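Local coordinates for protein guanine nucleotide exchange factor SRM1 (Saccharomyces cerevisiae, PDB 3OF7) that promotes exchange of GDP for GTP on the Ran-type GTPases GSP1 and GSP2, binds chromatin and controls RNA metabolism and nuclear transport, at residues 157-162 with 214-219; 226-231 with 249-254. One frame throughout, in Å; residues are numbered along the deposited sequence.

Interaction 1 of 2, residues 157-162 with 214-219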
loop_
_atom_site.group_PDB
_atom_site.type_symbol
_atom_site.label_atom_id
_atom_site.label_comp_id
_atom_site.label_asym_id
_atom_site.label_seq_id
_atom_site.Cartn_x
_atom_site.Cartn_y
_atom_site.Cartn_z
ATOM N N ASP A 157 -4.579 -8.371 1.818
ATOM C CA ASP A 157 -4.716 -9.491 0.887
ATOM C C ASP A 157 -6.182 -9.912 0.759
ATOM O O ASP A 157 -6.671 -10.128 -0.354
ATOM C CB ASP A 157 -3.868 -10.689 1.324
ATOM C CG ASP A 157 -2.444 -10.629 0.802
ATOM O OD1 ASP A 157 -1.926 -9.526 0.491
ATOM O OD2 ASP A 157 -1.824 -11.706 0.727
ATOM N N ASN A 158 -6.882 -9.961 1.895
ATOM C CA ASN A 158 -8.197 -10.606 1.999
ATOM C C ASN A 158 -9.291 -9.747 2.676
ATOM O O ASN A 158 -10.450 -10.180 2.777
ATOM C CB ASN A 158 -8.045 -11.940 2.764
ATOM C CG ASN A 158 -6.977 -12.855 2.166
ATOM O OD1 ASN A 158 -5.909 -13.090 2.768
ATOM N ND2 ASN A 158 -7.257 -13.373 0.980
ATOM N N MET A 159 -8.928 -8.555 3.146
ATOM C CA MET A 159 -9.904 -7.659 3.790
ATOM C C MET A 159 -9.908 -6.256 3.210
ATOM O O MET A 159 -8.957 -5.827 2.556
ATOM C CB MET A 159 -9.855 -7.683 5.341
ATOM C CG MET A 159 -8.821 -6.832 6.068
ATOM S SD MET A 159 -9.014 -5.039 6.351
ATOM C CE MET A 159 -10.395 -4.862 7.491
ATOM N N SER A 160 -11.007 -5.559 3.448
ATOM C CA SER A 160 -11.228 -4.245 2.889
ATOM C C SER A 160 -11.745 -3.339 3.987
ATOM O O SER A 160 -12.425 -3.799 4.912
ATOM C CB SER A 160 -12.254 -4.339 1.769
ATOM O OG SER A 160 -11.729 -5.059 0.671
ATOM N N CYS A 161 -11.418 -2.058 3.883
ATOM C CA CYS A 161 -11.781 -1.090 4.906
ATOM C C CYS A 161 -12.057 0.274 4.291
ATOM O O CYS A 161 -11.353 0.699 3.378
ATOM C CB CYS A 161 -10.679 -0.985 5.961
ATOM S SG CYS A 161 -11.151 -0.018 7.419
ATOM N N ALA A 162 -13.101 0.936 4.783
ATOM C CA ALA A 162 -13.400 2.307 4.384
ATOM C C ALA A 162 -13.527 3.166 5.627
ATOM O O ALA A 162 -14.296 2.837 6.550
ATOM C CB ALA A 162 -14.692 2.369 3.558
ATOM N N ASP A 214 -2.305 -9.423 6.268
ATOM C CA ASP A 214 -3.460 -9.983 6.981
ATOM C C ASP A 214 -3.668 -9.321 8.345
ATOM O O ASP A 214 -4.056 -9.968 9.329
ATOM C CB ASP A 214 -3.354 -11.513 7.092
ATOM C CG ASP A 214 -3.780 -12.223 5.814
ATOM O OD1 ASP A 214 -4.939 -12.050 5.379
ATOM O OD2 ASP A 214 -2.949 -12.979 5.252
ATOM N N HIS A 215 -3.401 -8.021 8.378
ATOM C CA HIS A 215 -3.696 -7.175 9.518
ATOM C C HIS A 215 -3.898 -5.767 8.985
ATOM O O HIS A 215 -3.482 -5.448 7.863
ATOM C CB HIS A 215 -2.527 -7.165 10.508
ATOM C CG HIS A 215 -1.322 -6.450 9.989
ATOM N ND1 HIS A 215 -1.067 -5.121 10.261
ATOM C CD2 HIS A 215 -0.325 -6.865 9.176
ATOM C CE1 HIS A 215 0.046 -4.756 9.652
ATOM N NE2 HIS A 215 0.515 -5.797 8.987
ATOM N N ILE A 216 -4.506 -4.920 9.802
ATOM C CA ILE A 216 -4.663 -3.519 9.468
ATOM C C ILE A 216 -4.413 -2.692 10.733
ATOM O O ILE A 216 -4.762 -3.116 11.847
ATOM C CB ILE A 216 -6.057 -3.249 8.800
ATOM C CG1 ILE A 216 -6.226 -1.761 8.426
ATOM C CG2 ILE A 216 -7.205 -3.773 9.690
ATOM C CD1 ILE A 216 -7.458 -1.485 7.559
ATOM N N LEU A 217 -3.771 -1.540 10.552
ATOM C CA LEU A 217 -3.531 -0.582 11.630
ATOM C C LEU A 217 -4.480 0.604 11.475
ATOM O O LEU A 217 -4.863 0.947 10.360
ATOM C CB LEU A 217 -2.090 -0.085 11.590
ATOM C CG LEU A 217 -0.934 -1.092 11.623
ATOM C CD1 LEU A 217 0.354 -0.345 11.599
ATOM C CD2 LEU A 217 -1.013 -1.959 12.878
ATOM N N PHE A 218 -4.864 1.200 12.605
ATOM C CA PHE A 218 -5.699 2.409 12.641
ATOM C C PHE A 218 -5.004 3.436 13.530
ATOM O O PHE A 218 -4.349 3.076 14.521
ATOM C CB PHE A 218 -7.096 2.143 13.237
ATOM C CG PHE A 218 -7.882 1.041 12.565
ATOM C CD1 PHE A 218 -8.782 1.330 11.544
ATOM C CD2 PHE A 218 -7.751 -0.285 12.980
ATOM C CE1 PHE A 218 -9.532 0.322 10.928
ATOM C CE2 PHE A 218 -8.487 -1.308 12.364
ATOM C CZ PHE A 218 -9.380 -1.003 11.336
ATOM N N LEU A 219 -5.152 4.713 13.175
ATOM C CA LEU A 219 -4.641 5.824 13.982
ATOM C C LEU A 219 -5.810 6.728 14.357
ATOM O O LEU A 219 -6.673 7.009 13.518
ATOM C CB LEU A 219 -3.602 6.630 13.196
ATOM C CG LEU A 219 -2.921 7.831 13.868
ATOM C CD1 LEU A 219 -2.130 7.423 15.124
ATOM C CD2 LEU A 219 -1.987 8.513 12.858
HETATM O O HOH W 1 -6.721 -9.887 5.106
#
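Ile216 packs against Cys161 and Met159 with two different branches. CG1 stands anti to the backbone N (chi1 -179°) and the chain runs on extended, which carries CD1 to strand 159-164 of the preceding blade. There Ile216 CD1 meets Cys161 CB at 3.6 Å. The other branch turns to the methionine: Ile216 CG2 lies 4.0 Å from Met159 SD. The Met159 chain is bent at chi2 and chi3 and passes across the isoleucine at about a right angle. Further along, Cys161 SG comes to the edge of the Phe218 ring, 3.9 Å from CE1, in a Cys sulfur-aromatic contact. The chemistry changes just before both strands. A water accepts from Asn158 N and donates to Asp214 OD1, 2.8 Å away. Asp214 OD1 also takes a hydrogen bond from the backbone N of Arg176, so this buried oxygen has at least two donors. With an alanine here, the water and the Arg176 N-H would probably each lose an acceptor, and the tie between the two turns would be weakened. Asp157, the other acid at this end, forms a salt bridge with Lys213. The strand segments 159-162 and 215-219 run nearly parallel, 17° apart, with axes 8.9 Å from each other. That spacing is of packed sheets, not of paired strands. This is the face-to-face stacking of successive blades in the RCC1-type beta-propeller. Strand 169-177 pairs with strand 159-164 in one blade; in the next, strand 206-211 pairs with strand 215-220 and adds Leu209 against Cys161 and Phe218.

Interaction 2 of 2, residues 226-231 with 249-254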
loop_
_atom_site.group_PDB
_atom_site.type_symbol
_atom_site.label_atom_id
_atom_site.label_comp_id
_atom_site.label_asym_id
_atom_site.label_seq_id
_atom_site.Cartn_x
_atom_site.Cartn_y
_atom_site.Cartn_z
ATOM N N PHE A 226 -4.026 1.342 16.754
ATOM C CA PHE A 226 -4.752 0.107 16.991
ATOM C C PHE A 226 -4.398 -0.876 15.898
ATOM O O PHE A 226 -4.162 -0.476 14.755
ATOM C CB PHE A 226 -6.257 0.360 16.966
ATOM C CG PHE A 226 -6.703 1.379 17.970
ATOM C CD1 PHE A 226 -6.584 2.737 17.702
ATOM C CD2 PHE A 226 -7.194 0.977 19.207
ATOM C CE1 PHE A 226 -6.980 3.686 18.645
ATOM C CE2 PHE A 226 -7.592 1.919 20.157
ATOM C CZ PHE A 226 -7.488 3.270 19.874
ATOM N N ALA A 227 -4.373 -2.155 16.247
ATOM C CA ALA A 227 -4.080 -3.195 15.264
ATOM C C ALA A 227 -5.150 -4.278 15.315
ATOM O O ALA A 227 -5.758 -4.518 16.371
ATOM C CB ALA A 227 -2.689 -3.760 15.494
ATOM N N TRP A 228 -5.395 -4.907 14.167
ATOM C CA TRP A 228 -6.452 -5.901 14.009
ATOM C C TRP A 228 -6.053 -6.911 12.932
ATOM O O TRP A 228 -5.656 -6.524 11.825
ATOM C CB TRP A 228 -7.753 -5.183 13.627
ATOM C CG TRP A 228 -9.001 -6.022 13.392
ATOM C CD1 TRP A 228 -9.329 -7.230 13.962
ATOM C CD2 TRP A 228 -10.112 -5.657 12.565
ATOM N NE1 TRP A 228 -10.568 -7.646 13.511
ATOM C CE2 TRP A 228 -11.069 -6.698 12.656
ATOM C CE3 TRP A 228 -10.386 -4.554 11.739
ATOM C CZ2 TRP A 228 -12.280 -6.668 11.951
ATOM C CZ3 TRP A 228 -11.594 -4.522 11.045
ATOM C CH2 TRP A 228 -12.522 -5.577 11.146
ATOM N N GLY A 229 -6.159 -8.199 13.259
ATOM C CA GLY A 229 -5.954 -9.266 12.278
ATOM C C GLY A 229 -4.999 -10.338 12.765
ATOM O O GLY A 229 -4.887 -10.580 13.975
ATOM N N ASN A 230 -4.306 -10.984 11.828
ATOM C CA ASN A 230 -3.301 -11.982 12.186
ATOM C C ASN A 230 -2.143 -11.360 12.960
ATOM O O ASN A 230 -1.792 -10.204 12.734
ATOM C CB ASN A 230 -2.790 -12.710 10.939
ATOM C CG ASN A 230 -1.980 -13.962 11.282
ATOM O OD1 ASN A 230 -2.307 -14.685 12.221
ATOM N ND2 ASN A 230 -0.920 -14.217 10.516
ATOM N N GLY A 231 -1.563 -12.122 13.887
ATOM C CA GLY A 231 -0.514 -11.603 14.752
ATOM C C GLY A 231 0.706 -12.490 14.891
ATOM O O GLY A 231 1.525 -12.281 15.784
ATOM N N LEU A 249 -9.564 -10.940 18.399
ATOM C CA LEU A 249 -9.562 -10.524 16.990
ATOM C C LEU A 249 -10.485 -9.316 16.774
ATOM O O LEU A 249 -11.562 -9.428 16.181
ATOM C CB LEU A 249 -9.926 -11.701 16.067
ATOM C CG LEU A 249 -9.822 -11.527 14.543
ATOM C CD1 LEU A 249 -8.361 -11.321 14.117
ATOM C CD2 LEU A 249 -10.407 -12.728 13.826
ATOM N N ASP A 250 -10.041 -8.175 17.292
ATOM C CA ASP A 250 -10.718 -6.880 17.123
ATOM C C ASP A 250 -9.689 -5.777 17.361
ATOM O O ASP A 250 -8.686 -6.013 18.045
ATOM C CB ASP A 250 -11.927 -6.732 18.065
ATOM C CG ASP A 250 -11.558 -6.887 19.524
ATOM O OD1 ASP A 250 -11.508 -8.037 20.000
ATOM O OD2 ASP A 250 -11.316 -5.860 20.192
ATOM N N PRO A 251 -9.916 -4.565 16.803
ATOM C CA PRO A 251 -8.849 -3.555 16.878
ATOM C C PRO A 251 -8.519 -3.171 18.315
ATOM O O PRO A 251 -9.421 -2.854 19.085
ATOM C CB PRO A 251 -9.434 -2.354 16.106
ATOM C CG PRO A 251 -10.453 -2.961 15.192
ATOM C CD PRO A 251 -11.056 -4.093 16.001
ATOM N N ARG A 252 -7.234 -3.216 18.656
ATOM C CA ARG A 252 -6.769 -2.998 20.019
ATOM C C ARG A 252 -5.467 -2.216 20.030
ATOM O O ARG A 252 -4.608 -2.433 19.171
ATOM C CB ARG A 252 -6.563 -4.347 20.729
ATOM C CG ARG A 252 -7.856 -5.036 21.132
ATOM C CD ARG A 252 -7.614 -6.479 21.539
ATOM N NE ARG A 252 -8.872 -7.190 21.739
ATOM C CZ ARG A 252 -9.257 -7.737 22.888
ATOM N NH1 ARG A 252 -8.469 -7.679 23.953
ATOM N NH2 ARG A 252 -10.423 -8.358 22.959
ATOM N N PRO A 253 -5.301 -1.318 21.021
ATOM C CA PRO A 253 -4.040 -0.612 21.163
ATOM C C PRO A 253 -2.987 -1.535 21.770
ATOM O O PRO A 253 -3.291 -2.667 22.136
ATOM C CB PRO A 253 -4.389 0.543 22.112
ATOM C CG PRO A 253 -5.489 -0.012 22.970
ATOM C CD PRO A 253 -6.240 -1.004 22.121
ATOM N N PHE A 254 -1.757 -1.057 21.849
ATOM C CA PHE A 254 -0.649 -1.873 22.322
ATOM C C PHE A 254 0.435 -0.978 22.899
ATOM O O PHE A 254 1.630 -1.281 22.819
ATOM C CB PHE A 254 -0.118 -2.795 21.198
ATOM C CG PHE A 254 0.119 -2.094 19.885
ATOM C CD1 PHE A 254 1.383 -1.617 19.556
ATOM C CD2 PHE A 254 -0.920 -1.923 18.973
ATOM C CE1 PHE A 254 1.615 -0.969 18.336
ATOM C CE2 PHE A 254 -0.700 -1.272 17.753
ATOM C CZ PHE A 254 0.576 -0.794 17.442
HETATM O O HOH W 2 -6.186 -6.886 17.835
#
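Trp228 leans on Pro251 from CB outward. Its CB lies 3.8 Å from Pro251 CA. With CG anti to the backbone N (chi1 179°), the indole lies beside the proline and points the same way. Pro251 CD sits over the face of the five-membered ring, 3.9 Å from its centroid, as a CH-pi contact. Trp228 CD2 and CE3 meet Pro251 CG, while CD1 touches the backbone of Asp250. On the pyrrole side, Trp228 NE1 makes a weak, bent hydrogen bond to Leu249 O. Beyond the indole, Leu249 CD1 packs on the backbone of Gly229. This contact joins the third and fourth strands of a four-stranded antiparallel propeller blade, with strand 252-253 at its edge. Ala227 and Arg252 form the antiparallel hydrogen-bonded pair: Ala227 N gives to Arg252 O at 2.9 Å, and Arg252 N returns a bond to Ala227 O at 3.0 Å. Pro251 CA adds a C-H...O contact to the same carbonyl of Ala227. Pro251 and Pro253 flank Arg252; neither has an N-H, but from this segment the pair needs only that of Arg252. Phe226 meets the second proline, its CD2 3.7 Å from Pro253 CD. Ala227 faces the other side of the sheet, and its CB touches Phe254 CE2 at 3.9 Å. Within segment 249-254, Arg252 NH2 forms a salt bridge with Asp250 OD1, 3.2 Å away and in the guanidinium plane. Asp250 OD1 also accepts from Gln186 NE2. Phe175 and Phe184 of the preceding blade both meet the Trp228 ring edge-to-face.

Interaction 1 and interaction 2 meet in one blade. Strands 215-220 and 225-229 are neighbours in its sheet and follow each other in the chain. Probable backbone hydrogen bonds, Asp214 O with Asn230 N and Phe218 N with Phe226 O, tie them together. Interaction 1 lies between blades and is almost wholly buried; its centre is about 11 Å from the centre of the chain. Its apolar packing has a water bridge at one end and no clear direct hydrogen bond. Interaction 2 lies within the blade, and its centre is about 18 Å from the centre of the chain. It uses backbone pairing with proline-aromatic packing, and its outer strand carries partly exposed Arg252 and exposed Pro253.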